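Local coordinates for D-aminopeptidase (Burkholderia sp. LK4, PDB 5TZB), which probably hydrolyses peptides and amides at their amino-terminal residue, including those that begin with a beta-amino acid, as an Ntn hydrolase of peptidase family S58, at residues 52-57 / 163-168; 115-120 / 155-160; 121-126 / 141-146. All blocks are in the same frame, centred on the assembly; numbering follows the deposited sequence.

Interaction 1 (52-57 / 163-168); sequences CTLNEE and AAHVQR
The forked end of L54 lies over one face of the H165 imidazole, while C52, two residues earlier on the strand, pushes its thiol between H165 and R168. L54 CD1 stands 3.8 Å from the centroid of the H165 ring, 21° off the normal, a CH-pi contact displaced toward the ND1–CE1 side; L54 CD2 reaches the other nitrogen, 3.5 Å from H165 NE2. A hydrogen bond from S162 N to H165 ND1 helps to fix the ring's rotation. The tight part centres on buried C52. With its sulfur anti to the backbone N (chi1 176°), SG comes within 3.8 Å of H165 CB and sits under the middle of the R168 guanidinium, which a bend at chi3 lays over it, 3.5 Å from R168 CZ; C52 CB adds a 3.4 Å approach to H165 O. Toward solvent the contact thins: exposed R168 approaches T53 O only distantly, and no hydrogen bond joins the segments. Strand and helix segments run at 133° to each other, and contact ends at L54. Helix 163-172 thus packs beside 48-56, an edge strand of the five-stranded mixed sheet within this chain, consistent with the layered alpha-beta-beta-alpha fold of Ntn hydrolases.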
# COMPACT_ATOMS: atom_id res chain seq x y z
N CYS C 52 13.34 11.61 28.64
CA CYS C 52 14.33 11.11 29.58
C CYS C 52 15.67 11.08 28.86
O CYS C 52 15.82 10.41 27.85
CB CYS C 52 13.98 9.73 30.13
SG CYS C 52 15.27 9.06 31.22
N THR C 53 16.62 11.86 29.37
CA THR C 53 17.90 12.07 28.70
C THR C 53 19.04 11.34 29.41
O THR C 53 19.21 11.48 30.62
CB THR C 53 18.22 13.57 28.61
OG1 THR C 53 17.15 14.23 27.91
CG2 THR C 53 19.55 13.82 27.87
N LEU C 54 19.77 10.51 28.67
CA LEU C 54 20.91 9.78 29.23
C LEU C 54 22.22 10.32 28.69
O LEU C 54 22.48 10.26 27.49
CB LEU C 54 20.80 8.29 28.90
CG LEU C 54 19.53 7.62 29.40
CD1 LEU C 54 19.54 6.14 29.06
CD2 LEU C 54 19.36 7.86 30.91
N ASN C 55 23.05 10.85 29.57
CA ASN C 55 24.35 11.32 29.15
C ASN C 55 25.35 10.88 30.22
O ASN C 55 25.31 11.36 31.36
CB ASN C 55 24.33 12.84 28.95
CG ASN C 55 25.69 13.42 28.60
OD1 ASN C 55 26.72 12.74 28.66
ND2 ASN C 55 25.69 14.69 28.25
N GLU C 56 26.26 9.98 29.84
CA GLU C 56 27.24 9.45 30.77
C GLU C 56 28.52 9.16 30.01
O GLU C 56 28.51 8.40 29.04
CB GLU C 56 26.72 8.17 31.45
CG GLU C 56 25.59 8.40 32.44
CD GLU C 56 26.07 8.67 33.85
OE1 GLU C 56 27.11 8.09 34.25
OE2 GLU C 56 25.41 9.47 34.56
N GLU C 57 29.61 9.77 30.45
CA GLU C 57 30.90 9.61 29.80
C GLU C 57 31.54 8.30 30.24
O GLU C 57 31.75 8.08 31.43
CB GLU C 57 31.82 10.79 30.14
CG GLU C 57 33.24 10.69 29.61
CD GLU C 57 33.34 11.01 28.14
OE1 GLU C 57 32.36 11.56 27.59
OE2 GLU C 57 34.40 10.72 27.54
N ALA C 163 13.18 0.23 31.24
CA ALA C 163 11.81 0.56 31.60
C ALA C 163 11.76 1.76 32.55
O ALA C 163 10.83 2.56 32.49
CB ALA C 163 11.12 -0.64 32.23
N ALA C 164 12.76 1.87 33.42
CA ALA C 164 12.81 2.97 34.37
C ALA C 164 12.92 4.30 33.63
O ALA C 164 12.33 5.30 34.04
CB ALA C 164 13.97 2.78 35.36
N HIS C 165 13.66 4.31 32.53
CA HIS C 165 13.80 5.51 31.71
C HIS C 165 12.49 5.84 31.01
O HIS C 165 12.14 7.00 30.84
CB HIS C 165 14.93 5.33 30.71
CG HIS C 165 16.25 5.07 31.34
ND1 HIS C 165 17.11 4.09 30.90
CD2 HIS C 165 16.86 5.67 32.39
CE1 HIS C 165 18.20 4.10 31.65
NE2 HIS C 165 18.07 5.04 32.56
N VAL C 166 11.76 4.80 30.60
CA VAL C 166 10.46 5.01 29.99
C VAL C 166 9.52 5.60 31.04
O VAL C 166 8.72 6.48 30.74
CB VAL C 166 9.87 3.70 29.41
CG1 VAL C 166 8.51 3.96 28.84
CG2 VAL C 166 10.79 3.13 28.33
N GLN C 167 9.63 5.12 32.27
CA GLN C 167 8.76 5.61 33.34
C GLN C 167 9.05 7.07 33.70
O GLN C 167 8.13 7.84 33.96
CB GLN C 167 8.91 4.73 34.59
CG GLN C 167 8.34 3.35 34.43
CD GLN C 167 6.83 3.40 34.34
OE1 GLN C 167 6.20 4.32 34.86
NE2 GLN C 167 6.24 2.43 33.65
N ARG C 168 10.32 7.45 33.65
CA ARG C 168 10.73 8.84 33.85
C ARG C 168 10.17 9.76 32.76
O ARG C 168 9.73 10.88 33.05
CB ARG C 168 12.26 8.92 33.93
CG ARG C 168 12.80 8.43 35.29
CD ARG C 168 14.32 8.38 35.39
NE ARG C 168 15.04 9.51 34.83
CZ ARG C 168 16.34 9.46 34.53
NH1 ARG C 168 17.01 8.34 34.73
NH2 ARG C 168 16.97 10.52 34.01

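Interaction 2 (115-120 / 155-160); sequences NTHSVG and DIWGQH
H117 carries the contact, driving the edge of its imidazole at the indole of W157 while its backbone carbonyl receives the amide of Q159. It belongs to a type I beta turn, N115 to S118, combined with an Asx turn, which leads from strand 111-115 into helix 119-129. H117 CE1 lies 3.4 Å above the W157 plane, over its centre, and the planes meet at 59° in an edge-to-face pair. On the same ring, H117 ND1 makes a weak hydrogen bond of 3.2 Å to I156 O, whereas NE2 accepts from the backbone N of C141 of the second subunit; the two nitrogens and the indole together hold the ring's orientation. I156 lies across one face of the imidazole, and its CG1 presses to 3.5 Å from N115 OD1. Q159 NE2 donates to H117 O at 3.0 Å, in the carbonyl plane and with an angle of 158° at the hydrogen; it also bonds D124 O of the second subunit. Behind this shell, N115 CG occupies the crowded position between the backbone N and carbonyl carbon (chi1 69°), folding the amide back over the turn, where N115 OD1 takes the backbone N of H117 at 3.0 Å. N115 ND2 is anchored on T65 OG1. A water bridges the two segments, donating to N115 OD1 and I156 O, each at 2.8 Å, and accepting from S118 OG. Farther out, the 155-160 loop is closed on itself: H160 NE2, in its ring plane, makes a nearly straight 2.8 Å hydrogen bond to D155 OD2, which it meets from above the carboxylate plane.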
# COMPACT_ATOMS: atom_id res chain seq x y z
N ASN C 115 16.36 5.05 20.39
CA ASN C 115 17.34 4.59 19.40
C ASN C 115 16.99 3.21 18.85
O ASN C 115 16.16 2.51 19.44
CB ASN C 115 18.75 4.57 20.00
CG ASN C 115 18.91 3.48 21.05
OD1 ASN C 115 19.07 2.30 20.72
ND2 ASN C 115 18.88 3.87 22.32
N THR C 116 17.63 2.81 17.75
CA THR C 116 17.27 1.60 17.01
C THR C 116 17.33 0.30 17.83
O THR C 116 16.52 -0.60 17.61
CB THR C 116 18.17 1.41 15.76
OG1 THR C 116 18.35 2.67 15.10
CG2 THR C 116 17.53 0.40 14.81
N HIS C 117 18.29 0.20 18.74
CA HIS C 117 18.46 -1.04 19.47
C HIS C 117 17.71 -1.09 20.80
O HIS C 117 17.81 -2.06 21.54
CB HIS C 117 19.96 -1.30 19.67
CG HIS C 117 20.67 -1.66 18.39
ND1 HIS C 117 22.02 -1.87 18.32
CD2 HIS C 117 20.18 -1.85 17.14
CE1 HIS C 117 22.35 -2.17 17.07
NE2 HIS C 117 21.25 -2.17 16.34
N SER C 118 16.93 -0.06 21.08
CA SER C 118 16.18 0.00 22.33
C SER C 118 14.66 -0.06 22.12
O SER C 118 13.90 0.03 23.09
CB SER C 118 16.54 1.29 23.09
OG SER C 118 17.92 1.32 23.42
N VAL C 119 14.22 -0.21 20.88
CA VAL C 119 12.78 -0.19 20.57
C VAL C 119 11.97 -1.24 21.33
O VAL C 119 10.91 -0.93 21.88
CB VAL C 119 12.54 -0.36 19.06
CG1 VAL C 119 11.03 -0.62 18.75
CG2 VAL C 119 13.05 0.89 18.31
N GLY C 120 12.46 -2.48 21.36
CA GLY C 120 11.75 -3.54 22.04
C GLY C 120 11.58 -3.34 23.54
O GLY C 120 10.48 -3.55 24.09
N ASP C 155 26.67 4.44 22.59
CA ASP C 155 26.97 3.02 22.63
C ASP C 155 25.68 2.24 22.33
O ASP C 155 25.04 1.71 23.23
CB ASP C 155 27.56 2.64 23.99
CG ASP C 155 27.86 1.15 24.12
OD1 ASP C 155 28.09 0.49 23.09
OD2 ASP C 155 27.87 0.65 25.26
N ILE C 156 25.32 2.18 21.06
CA ILE C 156 23.99 1.70 20.70
C ILE C 156 23.87 0.19 20.88
O ILE C 156 22.76 -0.32 21.07
CB ILE C 156 23.62 2.09 19.24
CG1 ILE C 156 22.10 2.00 19.04
CG2 ILE C 156 24.40 1.24 18.21
CD1 ILE C 156 21.60 2.50 17.69
N TRP C 157 24.99 -0.52 20.85
CA TRP C 157 24.99 -1.96 21.09
C TRP C 157 24.87 -2.27 22.58
O TRP C 157 24.53 -3.38 22.96
CB TRP C 157 26.26 -2.60 20.52
CG TRP C 157 26.22 -2.74 19.03
CD1 TRP C 157 26.89 -1.97 18.11
CD2 TRP C 157 25.47 -3.70 18.27
NE1 TRP C 157 26.60 -2.39 16.83
CE2 TRP C 157 25.73 -3.44 16.90
CE3 TRP C 157 24.60 -4.74 18.61
CZ2 TRP C 157 25.16 -4.20 15.88
CZ3 TRP C 157 24.03 -5.49 17.60
CH2 TRP C 157 24.31 -5.22 16.24
N GLY C 158 25.11 -1.26 23.40
CA GLY C 158 25.06 -1.41 24.84
C GLY C 158 23.63 -1.51 25.37
O GLY C 158 23.44 -1.94 26.51
N GLN C 159 22.66 -1.09 24.56
CA GLN C 159 21.24 -1.17 24.92
C GLN C 159 21.00 -0.61 26.32
O GLN C 159 20.58 -1.33 27.23
CB GLN C 159 20.72 -2.62 24.78
CG GLN C 159 20.64 -3.09 23.31
CD GLN C 159 20.10 -4.51 23.13
OE1 GLN C 159 20.58 -5.46 23.74
NE2 GLN C 159 19.10 -4.66 22.27
N HIS C 160 21.26 0.69 26.48
CA HIS C 160 21.28 1.29 27.81
C HIS C 160 19.94 1.88 28.25
O HIS C 160 19.83 2.38 29.37
CB HIS C 160 22.35 2.39 27.87
CG HIS C 160 23.74 1.89 27.66
ND1 HIS C 160 24.49 1.30 28.66
CD2 HIS C 160 24.54 1.93 26.57
CE1 HIS C 160 25.67 0.98 28.18
NE2 HIS C 160 25.73 1.34 26.92
O HOH W 1 20.64 0.83 22.50

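Interaction 3 (121-126 / 141-146); sequences AVRDAL and CMPVVM
V145 projects from its strand into a shallow hollow of the helix bounded by V122, R123 and L126. Its two methyls divide the work: V145 CG2 settles against the backbone, 3.7 Å from R123 CA, and is flanked by L126 CD1 at 4.0 Å, whereas V145 CG1 meets V122 CG1 at 3.8 Å, the two valines crossing obliquely. Two residues earlier, the ring of P143 forms a second bump. It enters between R123 and L126, with P143 CG 3.6 Å from R123 O and 3.7 Å from L126 CB, and its CD edge lies beneath the R123 side chain, which passes over it at about a right angle. The helix and the strand that follows P143 belong to a beta-alpha-beta unit, in which helix 119-129 connects the neighbouring parallel strands 111-115 and 144-148; the helix runs nearly antiparallel to the latter, at 160°. The other methyl of V122, CG2, faces V166 of helix 163-172, so that V122 lies between strand and second helix. R123 bends at chi2 (-109°), which carries NH2 past P143 toward C141 O, at an angle too poor for a bond. R123 NH1 forms a salt bridge with D124 OD1 at 2.9 Å, on the syn side but 31° out of the carboxylate plane. The same guanidinium reaches the second subunit, where NH1 bonds T116 O and NH2 pairs with D94.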
# COMPACT_ATOMS: atom_id res chain seq x y z
N ALA C 121 12.66 -2.93 24.20
CA ALA C 121 12.62 -2.70 25.64
C ALA C 121 11.62 -1.57 25.96
O ALA C 121 10.85 -1.67 26.90
CB ALA C 121 14.02 -2.37 26.19
N VAL C 122 11.65 -0.52 25.15
CA VAL C 122 10.72 0.60 25.32
C VAL C 122 9.28 0.16 25.06
O VAL C 122 8.36 0.52 25.83
CB VAL C 122 11.08 1.78 24.38
CG1 VAL C 122 9.93 2.80 24.31
CG2 VAL C 122 12.41 2.43 24.84
N ARG C 123 9.07 -0.62 24.01
CA ARG C 123 7.73 -1.08 23.68
C ARG C 123 7.14 -1.93 24.80
O ARG C 123 6.00 -1.71 25.22
CB ARG C 123 7.75 -1.88 22.38
CG ARG C 123 6.37 -2.35 21.90
CD ARG C 123 6.21 -3.84 22.07
NE ARG C 123 4.97 -4.32 21.47
CZ ARG C 123 4.33 -5.43 21.84
NH1 ARG C 123 4.81 -6.19 22.81
NH2 ARG C 123 3.22 -5.77 21.21
N ASP C 124 7.90 -2.90 25.29
CA ASP C 124 7.37 -3.80 26.31
C ASP C 124 7.22 -3.09 27.65
O ASP C 124 6.40 -3.48 28.49
CB ASP C 124 8.22 -5.06 26.43
CG ASP C 124 7.92 -6.07 25.31
OD1 ASP C 124 7.26 -5.68 24.32
OD2 ASP C 124 8.35 -7.25 25.41
N ALA C 125 8.00 -2.02 27.85
CA ALA C 125 7.84 -1.20 29.05
C ALA C 125 6.52 -0.45 28.99
O ALA C 125 5.85 -0.27 30.00
CB ALA C 125 9.00 -0.24 29.20
N LEU C 126 6.14 0.00 27.80
CA LEU C 126 4.86 0.69 27.62
C LEU C 126 3.69 -0.30 27.81
O LEU C 126 2.64 0.07 28.34
CB LEU C 126 4.81 1.36 26.24
CG LEU C 126 5.69 2.62 26.10
CD1 LEU C 126 5.66 3.15 24.70
CD2 LEU C 126 5.24 3.71 27.07
N CYS C 141 -2.07 -5.08 24.16
CA CYS C 141 -1.49 -3.76 24.09
C CYS C 141 -0.47 -3.68 22.96
O CYS C 141 0.41 -4.52 22.87
CB CYS C 141 -0.83 -3.41 25.42
SG CYS C 141 -0.18 -1.73 25.51
N MET C 142 -0.61 -2.69 22.08
CA MET C 142 0.30 -2.55 20.93
C MET C 142 0.85 -1.12 20.82
O MET C 142 0.41 -0.34 19.96
CB MET C 142 -0.43 -2.95 19.64
CG MET C 142 -0.88 -4.43 19.59
SD MET C 142 -1.78 -4.84 18.09
CE MET C 142 -3.29 -3.89 18.32
N PRO C 143 1.82 -0.76 21.69
CA PRO C 143 2.39 0.60 21.70
C PRO C 143 3.14 0.99 20.41
O PRO C 143 3.73 0.13 19.73
CB PRO C 143 3.36 0.58 22.89
CG PRO C 143 2.91 -0.62 23.74
CD PRO C 143 2.39 -1.61 22.74
N VAL C 144 3.10 2.27 20.07
CA VAL C 144 3.84 2.76 18.91
C VAL C 144 5.19 3.28 19.35
O VAL C 144 5.28 4.25 20.12
CB VAL C 144 3.07 3.88 18.16
CG1 VAL C 144 3.93 4.46 17.02
CG2 VAL C 144 1.72 3.34 17.61
N VAL C 145 6.26 2.64 18.89
CA VAL C 145 7.60 3.07 19.21
C VAL C 145 8.34 3.23 17.90
O VAL C 145 8.25 2.36 17.02
CB VAL C 145 8.34 2.09 20.13
CG1 VAL C 145 9.74 2.62 20.47
CG2 VAL C 145 7.55 1.87 21.41
N MET C 146 9.01 4.37 17.73
CA MET C 146 9.77 4.64 16.52
C MET C 146 11.19 5.00 16.92
O MET C 146 11.46 5.20 18.10
CB MET C 146 9.10 5.75 15.71
CG MET C 146 7.73 5.32 15.17
SD MET C 146 6.87 6.61 14.26
CE MET C 146 6.29 7.62 15.62

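In the fold
Interactions 2 and 3 are buried, touch the second subunit and share helix 119-129, one at the turn that starts it, the other along its body; V119 on V145 joins them directly. Interaction 1 is a surface contact at one edge strand of the same sheet, with no other chain against it. Its helix 163-172 packs on 119-129 through A163 and V166, so that interactions 1 and 3 adjoin through the two helices. H160 O, touching H165 and L54, ties interaction 1 to interaction 2. The chemistry follows place: sulfur and ring contacts at the surface, hydrogen bonds and a water in the turn, and mainly aliphatic packing between helix and strand, where R123 adds an ion pair and reaches the second subunit.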